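PDB 5T99: glycoside Hydrolase from Bacteroides uniformis, which probably hydrolyses galactose-containing glycosides as a family 2 glycoside hydrolase in the agarose-degrading pathway of a human gut symbiont, and binds d-galacto-isofagomine. Local coordinates for residues A[162-171]-A[315-325]; A[342-352]-A[364-373]. One frame throughout, in Å; residues are numbered along the deposited sequence.

Contact 1. Residues A[162-171]-A[315-325]; sequences WYPGAGIYRN and HHDNGPMGAAV
The five-membered ring of Trp162 lies face to face with the imidazole of His315, their centroids 3.8 Å apart and their planes 24° from parallel. CE1 of His315 lies over the indole face, toward its rim, 3.2 Å from Trp162 CD2, and CB of Trp162 adds a CH-pi contact over the same imidazole. With CG of Trp162 held between the backbone N and the carbonyl carbon (chi1 59°), the indole is folded over that histidine. His316 meets the indole differently, rim to rim with the planes at 79°, and its edge also faces the backbone of 162-171. There NE2 donates to Pro164 O at 2.9 Å; the acceptor lies in the imidazole plane, but the donor stands well above the carbonyl plane instead of on a lone pair. Tyr169 approaches His316 obliquely and turns its edge to the backbone of 315-325, CD1 lying 3.4 Å from Ala323 O, while its hydroxyl is bonded to Gly129 O. The methyl of Ala323 touches both this ring and Gly165 CA; a CB on the glycine would collide with it. Farther along, Val325 N bonds Tyr169 O at 2.9 Å, and CG2 of Val325 packs on CG of Arg170 at 3.6 Å. A water accepts from Asp317 N and donates both to Tyr163 O and to Asp317 OD2, at 2.7 Å for the latter. The contact thus seats a loop of the sugar-binding domain on the loop that follows barrel strand 305-313. Because the His316 bond uses NE2 as donor, that nitrogen should carry a hydrogen, which by itself does not make the ring charged; a ring stack, one side-chain-to-backbone bond, one backbone bond and a shared water, with no salt bridge between the segments, hold the two loops together.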
loop_
_atom_site.group_PDB
_atom_site.type_symbol
_atom_site.label_atom_id
_atom_site.label_comp_id
_atom_site.label_asym_id
_atom_site.label_seq_id
_atom_site.Cartn_x
_atom_site.Cartn_y
_atom_site.Cartn_z
ATOM N N TRP A 162 -13.980 -2.959 -4.829
ATOM C CA TRP A 162 -13.153 -1.770 -5.061
ATOM C C TRP A 162 -12.470 -1.935 -6.404
ATOM O O TRP A 162 -12.543 -3.004 -7.001
ATOM C CB TRP A 162 -12.104 -1.617 -3.949
ATOM C CG TRP A 162 -11.184 -2.800 -3.824
ATOM C CD1 TRP A 162 -9.978 -2.969 -4.430
ATOM C CD2 TRP A 162 -11.422 -3.986 -3.067
ATOM N NE1 TRP A 162 -9.437 -4.184 -4.088
ATOM C CE2 TRP A 162 -10.304 -4.829 -3.248
ATOM C CE3 TRP A 162 -12.459 -4.408 -2.232
ATOM C CZ2 TRP A 162 -10.195 -6.075 -2.629
ATOM C CZ3 TRP A 162 -12.351 -5.653 -1.612
ATOM C CH2 TRP A 162 -11.222 -6.469 -1.818
ATOM N N TYR A 163 -11.797 -0.887 -6.867
ATOM C CA TYR A 163 -11.080 -0.928 -8.144
ATOM C C TYR A 163 -9.923 -1.931 -8.068
ATOM O O TYR A 163 -8.988 -1.730 -7.285
ATOM C CB TYR A 163 -10.529 0.453 -8.494
ATOM C CG TYR A 163 -9.704 0.498 -9.748
ATOM C CD1 TYR A 163 -10.319 0.548 -10.986
ATOM C CD2 TYR A 163 -8.310 0.496 -9.702
ATOM C CE1 TYR A 163 -9.581 0.585 -12.159
ATOM C CE2 TYR A 163 -7.557 0.536 -10.873
ATOM C CZ TYR A 163 -8.209 0.587 -12.101
ATOM O OH TYR A 163 -7.525 0.633 -13.288
ATOM N N PRO A 164 -9.982 -3.001 -8.876
ATOM C CA PRO A 164 -8.909 -3.997 -8.884
ATOM C C PRO A 164 -7.784 -3.734 -9.877
ATOM O O PRO A 164 -6.684 -4.287 -9.712
ATOM C CB PRO A 164 -9.637 -5.272 -9.293
ATOM C CG PRO A 164 -10.718 -4.795 -10.203
ATOM C CD PRO A 164 -11.084 -3.394 -9.771
ATOM N N GLY A 165 -8.056 -2.924 -10.900
ATOM C CA GLY A 165 -7.208 -2.884 -12.095
ATOM C C GLY A 165 -7.480 -4.094 -12.980
ATOM O O GLY A 165 -8.283 -4.962 -12.630
ATOM N N ALA A 166 -6.822 -4.144 -14.133
ATOM C CA ALA A 166 -6.915 -5.297 -15.036
ATOM C C ALA A 166 -5.646 -5.379 -15.853
ATOM O O ALA A 166 -5.201 -4.373 -16.408
ATOM C CB ALA A 166 -8.121 -5.170 -15.954
ATOM N N GLY A 167 -5.057 -6.564 -15.924
ATOM C CA GLY A 167 -3.781 -6.743 -16.628
ATOM C C GLY A 167 -2.704 -7.394 -15.789
ATOM O O GLY A 167 -2.922 -7.722 -14.628
ATOM N N ILE A 168 -1.527 -7.558 -16.384
ATOM C CA ILE A 168 -0.354 -8.052 -15.679
ATOM C C ILE A 168 0.217 -6.827 -14.979
ATOM O O ILE A 168 1.157 -6.193 -15.461
ATOM C CB ILE A 168 0.663 -8.736 -16.622
ATOM C CG1 ILE A 168 -0.040 -9.837 -17.445
ATOM C CG2 ILE A 168 1.810 -9.316 -15.804
ATOM C CD1 ILE A 168 0.836 -10.521 -18.478
ATOM N N TYR A 169 -0.410 -6.508 -13.845
ATOM C CA TYR A 169 -0.207 -5.268 -13.090
ATOM C C TYR A 169 0.975 -5.303 -12.105
ATOM O O TYR A 169 1.285 -4.280 -11.461
ATOM C CB TYR A 169 -1.501 -4.900 -12.340
ATOM C CG TYR A 169 -1.793 -5.726 -11.089
ATOM C CD1 TYR A 169 -1.693 -5.165 -9.813
ATOM C CD2 TYR A 169 -2.176 -7.069 -11.179
ATOM C CE1 TYR A 169 -1.948 -5.923 -8.670
ATOM C CE2 TYR A 169 -2.434 -7.825 -10.057
ATOM C CZ TYR A 169 -2.314 -7.260 -8.804
ATOM O OH TYR A 169 -2.570 -8.034 -7.693
ATOM N N ARG A 170 1.609 -6.468 -11.959
ATOM C CA ARG A 170 2.810 -6.610 -11.120
ATOM C C ARG A 170 3.940 -7.188 -11.948
ATOM O O ARG A 170 3.717 -7.682 -13.059
ATOM C CB ARG A 170 2.541 -7.511 -9.911
ATOM C CG ARG A 170 1.545 -6.946 -8.904
ATOM C CD ARG A 170 1.535 -7.780 -7.637
ATOM N NE ARG A 170 0.576 -7.276 -6.649
ATOM C CZ ARG A 170 -0.002 -8.011 -5.698
ATOM N NH1 ARG A 170 0.239 -9.323 -5.590
ATOM N NH2 ARG A 170 -0.871 -7.439 -4.864
ATOM N N ASN A 171 5.152 -7.142 -11.397
ATOM C CA ASN A 171 6.343 -7.521 -12.151
ATOM C C ASN A 171 6.334 -8.998 -12.542
ATOM O O ASN A 171 5.644 -9.826 -11.929
ATOM C CB ASN A 171 7.616 -7.209 -11.363
ATOM C CG ASN A 171 7.791 -5.732 -11.067
ATOM O OD1 ASN A 171 7.959 -5.343 -9.907
ATOM N ND2 ASN A 171 7.760 -4.903 -12.095
ATOM N N HIS A 315 -5.904 0.712 -0.084
ATOM C CA HIS A 315 -6.080 -0.127 -1.263
ATOM C C HIS A 315 -4.873 0.008 -2.160
ATOM O O HIS A 315 -4.115 0.959 -2.049
ATOM C CB HIS A 315 -7.384 0.165 -2.013
ATOM C CG HIS A 315 -8.560 -0.589 -1.472
ATOM N ND1 HIS A 315 -8.600 -1.968 -1.428
ATOM C CD2 HIS A 315 -9.733 -0.160 -0.940
ATOM C CE1 HIS A 315 -9.741 -2.355 -0.884
ATOM N NE2 HIS A 315 -10.448 -1.277 -0.585
ATOM N N HIS A 316 -4.702 -0.982 -3.027
ATOM C CA HIS A 316 -3.472 -1.152 -3.781
ATOM C C HIS A 316 -3.259 -0.172 -4.914
ATOM O O HIS A 316 -2.114 0.018 -5.328
ATOM C CB HIS A 316 -3.332 -2.584 -4.301
ATOM C CG HIS A 316 -4.282 -2.933 -5.402
ATOM N ND1 HIS A 316 -5.631 -3.141 -5.189
ATOM C CD2 HIS A 316 -4.075 -3.139 -6.722
ATOM C CE1 HIS A 316 -6.213 -3.453 -6.332
ATOM N NE2 HIS A 316 -5.291 -3.459 -7.279
ATOM N N ASP A 317 -4.321 0.456 -5.427
ATOM C CA ASP A 317 -4.134 1.451 -6.497
ATOM C C ASP A 317 -3.322 2.644 -6.004
ATOM O O ASP A 317 -3.191 2.881 -4.782
ATOM C CB ASP A 317 -5.467 1.890 -7.134
ATOM C CG ASP A 317 -6.271 2.855 -6.269
ATOM O OD1 ASP A 317 -5.816 4.001 -6.053
ATOM O OD2 ASP A 317 -7.400 2.487 -5.859
ATOM N N ASN A 318 -2.761 3.372 -6.960
ATOM C CA ASN A 318 -2.160 4.680 -6.694
ATOM C C ASN A 318 -2.812 5.768 -7.567
ATOM O O ASN A 318 -2.118 6.559 -8.198
ATOM C CB ASN A 318 -0.646 4.601 -6.905
ATOM C CG ASN A 318 0.066 3.997 -5.721
ATOM O OD1 ASN A 318 -0.034 4.507 -4.607
ATOM N ND2 ASN A 318 0.792 2.915 -5.952
ATOM N N GLY A 319 -4.148 5.779 -7.592
ATOM C CA GLY A 319 -4.925 6.842 -8.218
ATOM C C GLY A 319 -4.600 7.015 -9.694
ATOM O O GLY A 319 -4.713 6.050 -10.441
ATOM N N PRO A 320 -4.139 8.222 -10.118
ATOM C CA PRO A 320 -3.767 8.443 -11.526
ATOM C C PRO A 320 -2.789 7.445 -12.119
ATOM O O PRO A 320 -2.797 7.240 -13.334
ATOM C CB PRO A 320 -3.125 9.838 -11.514
ATOM C CG PRO A 320 -3.695 10.521 -10.321
ATOM C CD PRO A 320 -3.926 9.439 -9.304
ATOM N N MET A 321 -1.941 6.851 -11.282
ATOM C CA MET A 321 -1.005 5.812 -11.727
ATOM C C MET A 321 -1.641 4.432 -11.881
ATOM O O MET A 321 -0.976 3.510 -12.354
ATOM C CB MET A 321 0.188 5.716 -10.769
ATOM C CG MET A 321 1.036 6.980 -10.677
ATOM S SD MET A 321 1.846 7.456 -12.226
ATOM C CE MET A 321 2.797 5.983 -12.628
ATOM N N GLY A 322 -2.910 4.276 -11.509
ATOM C CA GLY A 322 -3.562 2.979 -11.614
ATOM C C GLY A 322 -2.936 1.924 -10.704
ATOM O O GLY A 322 -2.305 2.257 -9.692
ATOM N N ALA A 323 -3.089 0.661 -11.090
ATOM C CA ALA A 323 -2.644 -0.487 -10.283
ATOM C C ALA A 323 -1.273 -1.055 -10.658
ATOM O O ALA A 323 -0.732 -1.855 -9.900
ATOM C CB ALA A 323 -3.682 -1.598 -10.333
ATOM N N ALA A 324 -0.704 -0.673 -11.801
ATOM C CA ALA A 324 0.642 -1.147 -12.150
ATOM C C ALA A 324 1.641 -0.773 -11.040
ATOM O O ALA A 324 1.644 0.367 -10.575
ATOM C CB ALA A 324 1.096 -0.581 -13.487
ATOM N N VAL A 325 2.461 -1.736 -10.608
ATOM C CA VAL A 325 3.402 -1.495 -9.515
ATOM C C VAL A 325 4.364 -0.385 -9.905
ATOM O O VAL A 325 4.974 -0.423 -10.973
ATOM C CB VAL A 325 4.212 -2.751 -9.109
ATOM C CG1 VAL A 325 5.318 -2.399 -8.110
ATOM C CG2 VAL A 325 3.295 -3.781 -8.481
HETATM O O HOH W 1 -7.486 -0.226 -5.433
#

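Contact 2. Residues A[342-352]-A[364-373]; sequences VNAIRTSHNPP and GLVVLDEAFD. With GIF (D-galacto-isofagomine), chain C.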
loop_
_atom_site.group_PDB
_atom_site.type_symbol
_atom_site.label_atom_id
_atom_site.label_comp_id
_atom_site.label_asym_id
_atom_site.label_seq_id
_atom_site.Cartn_x
_atom_site.Cartn_y
_atom_site.Cartn_z
ATOM N N VAL A 342 1.491 7.937 11.028
ATOM C CA VAL A 342 1.163 6.535 10.780
ATOM C C VAL A 342 2.392 5.665 11.033
ATOM O O VAL A 342 3.470 5.928 10.474
ATOM C CB VAL A 342 0.676 6.319 9.334
ATOM C CG1 VAL A 342 0.458 4.840 9.019
ATOM C CG2 VAL A 342 -0.614 7.095 9.091
ATOM N N ASN A 343 2.228 4.645 11.870
ATOM C CA ASN A 343 3.268 3.637 12.093
ATOM C C ASN A 343 2.843 2.224 11.669
ATOM O O ASN A 343 3.591 1.264 11.880
ATOM C CB ASN A 343 3.673 3.632 13.570
ATOM C CG ASN A 343 2.592 3.065 14.466
ATOM O OD1 ASN A 343 1.413 3.143 14.139
ATOM N ND2 ASN A 343 2.987 2.485 15.599
ATOM N N ALA A 344 1.652 2.081 11.089
ATOM C CA ALA A 344 1.097 0.757 10.806
ATOM C C ALA A 344 0.147 0.752 9.616
ATOM O O ALA A 344 -0.551 1.726 9.374
ATOM C CB ALA A 344 0.400 0.222 12.038
ATOM N N ILE A 345 0.146 -0.357 8.881
ATOM C CA ILE A 345 -0.643 -0.509 7.663
ATOM C C ILE A 345 -1.460 -1.796 7.762
ATOM O O ILE A 345 -0.938 -2.825 8.172
ATOM C CB ILE A 345 0.243 -0.612 6.394
ATOM C CG1 ILE A 345 1.291 0.510 6.321
ATOM C CG2 ILE A 345 -0.623 -0.618 5.135
ATOM C CD1 ILE A 345 0.742 1.906 6.106
ATOM N N ARG A 346 -2.732 -1.736 7.376
ATOM C CA ARG A 346 -3.552 -2.936 7.154
ATOM C C ARG A 346 -3.741 -3.069 5.653
ATOM O O ARG A 346 -4.251 -2.133 5.047
ATOM C CB ARG A 346 -4.903 -2.776 7.848
ATOM C CG ARG A 346 -5.898 -3.909 7.601
ATOM C CD ARG A 346 -6.950 -4.014 8.707
ATOM N NE ARG A 346 -7.923 -5.074 8.416
ATOM C CZ ARG A 346 -9.162 -4.908 7.929
ATOM N NH1 ARG A 346 -9.688 -3.696 7.687
ATOM N NH2 ARG A 346 -9.903 -5.980 7.680
ATOM N N THR A 347 -3.370 -4.206 5.050
ATOM C CA THR A 347 -3.476 -4.370 3.579
ATOM C C THR A 347 -4.885 -4.801 3.129
ATOM O O THR A 347 -5.100 -5.879 2.557
ATOM C CB THR A 347 -2.375 -5.283 2.966
ATOM O OG1 THR A 347 -2.628 -6.666 3.222
ATOM C CG2 THR A 347 -1.016 -4.921 3.504
ATOM N N SER A 348 -5.844 -3.924 3.393
ATOM C CA SER A 348 -7.232 -4.101 2.975
ATOM C C SER A 348 -7.338 -4.346 1.465
ATOM O O SER A 348 -6.826 -3.517 0.709
ATOM C CB SER A 348 -7.966 -2.809 3.280
ATOM O OG SER A 348 -7.221 -1.715 2.758
ATOM N N HIS A 349 -7.935 -5.446 0.983
ATOM C CA HIS A 349 -8.266 -6.684 1.717
ATOM C C HIS A 349 -7.712 -7.858 0.889
ATOM O O HIS A 349 -8.455 -8.685 0.332
ATOM C CB HIS A 349 -9.777 -6.844 1.910
ATOM C CG HIS A 349 -10.436 -5.659 2.524
ATOM N ND1 HIS A 349 -10.315 -5.346 3.861
ATOM C CD2 HIS A 349 -11.239 -4.710 1.989
ATOM C CE1 HIS A 349 -11.010 -4.251 4.122
ATOM N NE2 HIS A 349 -11.576 -3.844 3.001
ATOM N N ASN A 350 -6.388 -7.903 0.813
ATOM C CA ASN A 350 -5.693 -8.737 -0.152
ATOM C C ASN A 350 -4.196 -8.564 0.011
ATOM O O ASN A 350 -3.746 -7.552 0.557
ATOM C CB ASN A 350 -6.062 -8.351 -1.594
ATOM C CG ASN A 350 -5.944 -6.857 -1.852
ATOM O OD1 ASN A 350 -6.917 -6.118 -1.726
ATOM N ND2 ASN A 350 -4.744 -6.402 -2.188
ATOM N N PRO A 351 -3.416 -9.535 -0.477
ATOM C CA PRO A 351 -1.971 -9.335 -0.455
ATOM C C PRO A 351 -1.549 -8.138 -1.314
ATOM O O PRO A 351 -2.074 -7.966 -2.415
ATOM C CB PRO A 351 -1.428 -10.635 -1.058
ATOM C CG PRO A 351 -2.467 -11.653 -0.736
ATOM C CD PRO A 351 -3.776 -10.916 -0.836
ATOM N N PRO A 352 -0.601 -7.322 -0.819
ATOM C CA PRO A 352 -0.054 -6.245 -1.626
ATOM C C PRO A 352 1.056 -6.767 -2.526
ATOM O O PRO A 352 1.312 -7.971 -2.578
ATOM C CB PRO A 352 0.497 -5.298 -0.576
ATOM C CG PRO A 352 0.981 -6.214 0.496
ATOM C CD PRO A 352 0.065 -7.396 0.496
ATOM N N GLY A 364 10.092 1.188 8.262
ATOM C CA GLY A 364 9.805 0.895 9.657
ATOM C C GLY A 364 8.345 0.815 10.040
ATOM O O GLY A 364 8.001 1.046 11.198
ATOM N N LEU A 365 7.489 0.463 9.094
ATOM C CA LEU A 365 6.059 0.341 9.354
ATOM C C LEU A 365 5.687 -1.111 9.632
ATOM O O LEU A 365 6.176 -2.010 8.957
ATOM C CB LEU A 365 5.267 0.822 8.140
ATOM C CG LEU A 365 5.410 2.298 7.766
ATOM C CD1 LEU A 365 4.775 2.531 6.401
ATOM C CD2 LEU A 365 4.775 3.209 8.811
ATOM N N VAL A 366 4.805 -1.342 10.604
ATOM C CA VAL A 366 4.319 -2.692 10.875
ATOM C C VAL A 366 3.087 -2.937 10.022
ATOM O O VAL A 366 2.320 -2.008 9.763
ATOM C CB VAL A 366 4.108 -2.980 12.380
ATOM C CG1 VAL A 366 5.457 -2.958 13.082
ATOM C CG2 VAL A 366 3.141 -2.014 13.056
ATOM N N VAL A 367 2.920 -4.176 9.562
ATOM C CA VAL A 367 1.911 -4.526 8.580
ATOM C C VAL A 367 1.037 -5.724 8.989
ATOM O O VAL A 367 1.545 -6.757 9.430
ATOM C CB VAL A 367 2.560 -4.818 7.217
ATOM C CG1 VAL A 367 1.513 -5.241 6.191
ATOM C CG2 VAL A 367 3.328 -3.597 6.717
ATOM N N LEU A 368 -0.279 -5.559 8.813
ATOM C CA LEU A 368 -1.250 -6.644 8.857
ATOM C C LEU A 368 -1.505 -7.075 7.418
ATOM O O LEU A 368 -2.110 -6.336 6.640
ATOM C CB LEU A 368 -2.548 -6.185 9.510
ATOM C CG LEU A 368 -2.551 -6.056 11.034
ATOM C CD1 LEU A 368 -1.423 -5.167 11.523
ATOM C CD2 LEU A 368 -3.897 -5.543 11.539
ATOM N N ASP A 369 -1.046 -8.274 7.078
ATOM C CA ASP A 369 -1.007 -8.767 5.704
ATOM C C ASP A 369 -2.265 -9.617 5.507
ATOM O O ASP A 369 -2.378 -10.712 6.090
ATOM C CB ASP A 369 0.273 -9.590 5.555
ATOM C CG ASP A 369 0.730 -9.780 4.127
ATOM O OD1 ASP A 369 -0.000 -9.446 3.172
ATOM O OD2 ASP A 369 1.865 -10.314 3.977
ATOM N N GLU A 370 -3.224 -9.103 4.726
ATOM C CA GLU A 370 -4.592 -9.653 4.669
ATOM C C GLU A 370 -4.850 -10.456 3.393
ATOM O O GLU A 370 -4.543 -10.008 2.303
ATOM C CB GLU A 370 -5.626 -8.536 4.810
ATOM C CG GLU A 370 -7.063 -9.025 4.982
ATOM C CD GLU A 370 -7.977 -7.980 5.588
ATOM O OE1 GLU A 370 -8.435 -7.073 4.852
ATOM O OE2 GLU A 370 -8.234 -8.067 6.813
ATOM N N ALA A 371 -5.435 -11.637 3.539
ATOM C CA ALA A 371 -5.539 -12.583 2.433
ATOM C C ALA A 371 -6.791 -12.402 1.567
ATOM O O ALA A 371 -6.677 -12.419 0.341
ATOM C CB ALA A 371 -5.489 -14.014 2.966
ATOM N N PHE A 372 -7.960 -12.253 2.203
ATOM C CA PHE A 372 -9.255 -12.401 1.523
ATOM C C PHE A 372 -10.307 -11.433 2.032
ATOM O O PHE A 372 -10.279 -11.014 3.194
ATOM C CB PHE A 372 -9.829 -13.815 1.717
ATOM C CG PHE A 372 -8.884 -14.927 1.357
ATOM C CD1 PHE A 372 -8.387 -15.042 0.072
ATOM C CD2 PHE A 372 -8.507 -15.870 2.307
ATOM C CE1 PHE A 372 -7.513 -16.068 -0.261
ATOM C CE2 PHE A 372 -7.638 -16.900 1.983
ATOM C CZ PHE A 372 -7.136 -17.004 0.693
ATOM N N ASP A 373 -11.257 -11.115 1.156
ATOM C CA ASP A 373 -12.423 -10.281 1.490
ATOM C C ASP A 373 -13.713 -11.098 1.660
ATOM O O ASP A 373 -14.687 -10.604 2.234
ATOM C CB ASP A 373 -12.614 -9.200 0.421
ATOM C CG ASP A 373 -13.763 -8.267 0.727
ATOM O OD1 ASP A 373 -13.773 -7.666 1.828
ATOM O OD2 ASP A 373 -14.663 -8.139 -0.135
HETATM C C GIF C . -14.915 -2.683 4.345
HETATM N N GIF C . -15.600 -1.974 5.416
HETATM O O GIF C . -17.089 2.121 4.788
HETATM C C1 GIF C . -14.250 -1.694 3.408
HETATM O O1 GIF C . -16.252 -1.169 2.188
HETATM C C2 GIF C . -15.214 -0.592 2.978
HETATM O O2 GIF C . -13.776 -2.387 2.256
HETATM C C3 GIF C . -15.821 0.127 4.179
HETATM C C4 GIF C . -16.496 -0.872 5.114
HETATM C C5 GIF C . -16.823 1.191 3.728
HETATM O O HOH W 2 -7.305 -7.354 9.940
#
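His349 and Glu370 meet nearly coplanar, their side chains side by side and pointing the same way, with ring and carboxylate planes 24° apart. ND1 donates to Glu370 OE1 at 2.7 Å, with the acceptor in the imidazole plane; at the far edge of the ring NE2 is hydrogen-bonded to O2 of d-galacto-isofagomine, also at 2.7 Å. Glu494, Ser497, Arg161 and Trp530 bond the same ligand. The other carboxylate oxygen, Glu370 OE2, uses its syn lone pair to take Arg346 NH2 in a salt bridge of 2.8 Å, although the two planes stand 86° apart and OE2 lies tilted out of the guanidinium plane. Ser413 is a further partner of OE2, and Arg346 also reaches Glu494 and Asn416. Arg346 gets there by an extended chain whose CG is anti to the backbone N (chi1 175°). One step back, Thr347 OG1 accepts from Glu370 N at 2.9 Å and donates to Asn350 O, tying the start of the glutamate to the turn that carries His349 behind a cis peptide. Outermost is the parallel pairing of strands 344-346 and 366-370, whose axes run 4.7 Å apart: Ile345 N bonds Val366 O, and Leu368 N bonds Ile345 O at 2.9 Å. Ile345 CG1 packs on Leu365 CD1 at 4.0 Å. This is one beta-alpha-beta unit of the barrel, connected through helix 354-363. Replacing His349 with an alanine removes the imidazole and would probably leave Glu370 OE1 and ligand O2 each without this partner. The ND1 bond, with the ligand bond at NE2, probably holds the imidazole's rotation, and the carboxylate may polarise the ring, while Arg346, shared between Glu370 and Glu494, is likely to offset part of the negative charge.

Both contacts are buried, yet they join different levels of the fold. Contact 1 is a loop-to-loop interface between the sugar-binding and barrel domains, far apart in sequence; contact 2 lies wholly within the barrel, joining neighbouring strands of one beta-alpha-beta unit. Their chemistry follows: aromatic faces, backbone carbonyls and a water in the first; regular parallel-strand bonding leading into a charged, ligand-facing network in the second. The two share no segment, and their centres are about 16 Å apart, but they touch directly. Arg170 NH2 probably bonds Pro351 O, at 2.8 Å, and the Trp162 indole packs against Asn350, placing residues 162-171 against the turn that bears His349.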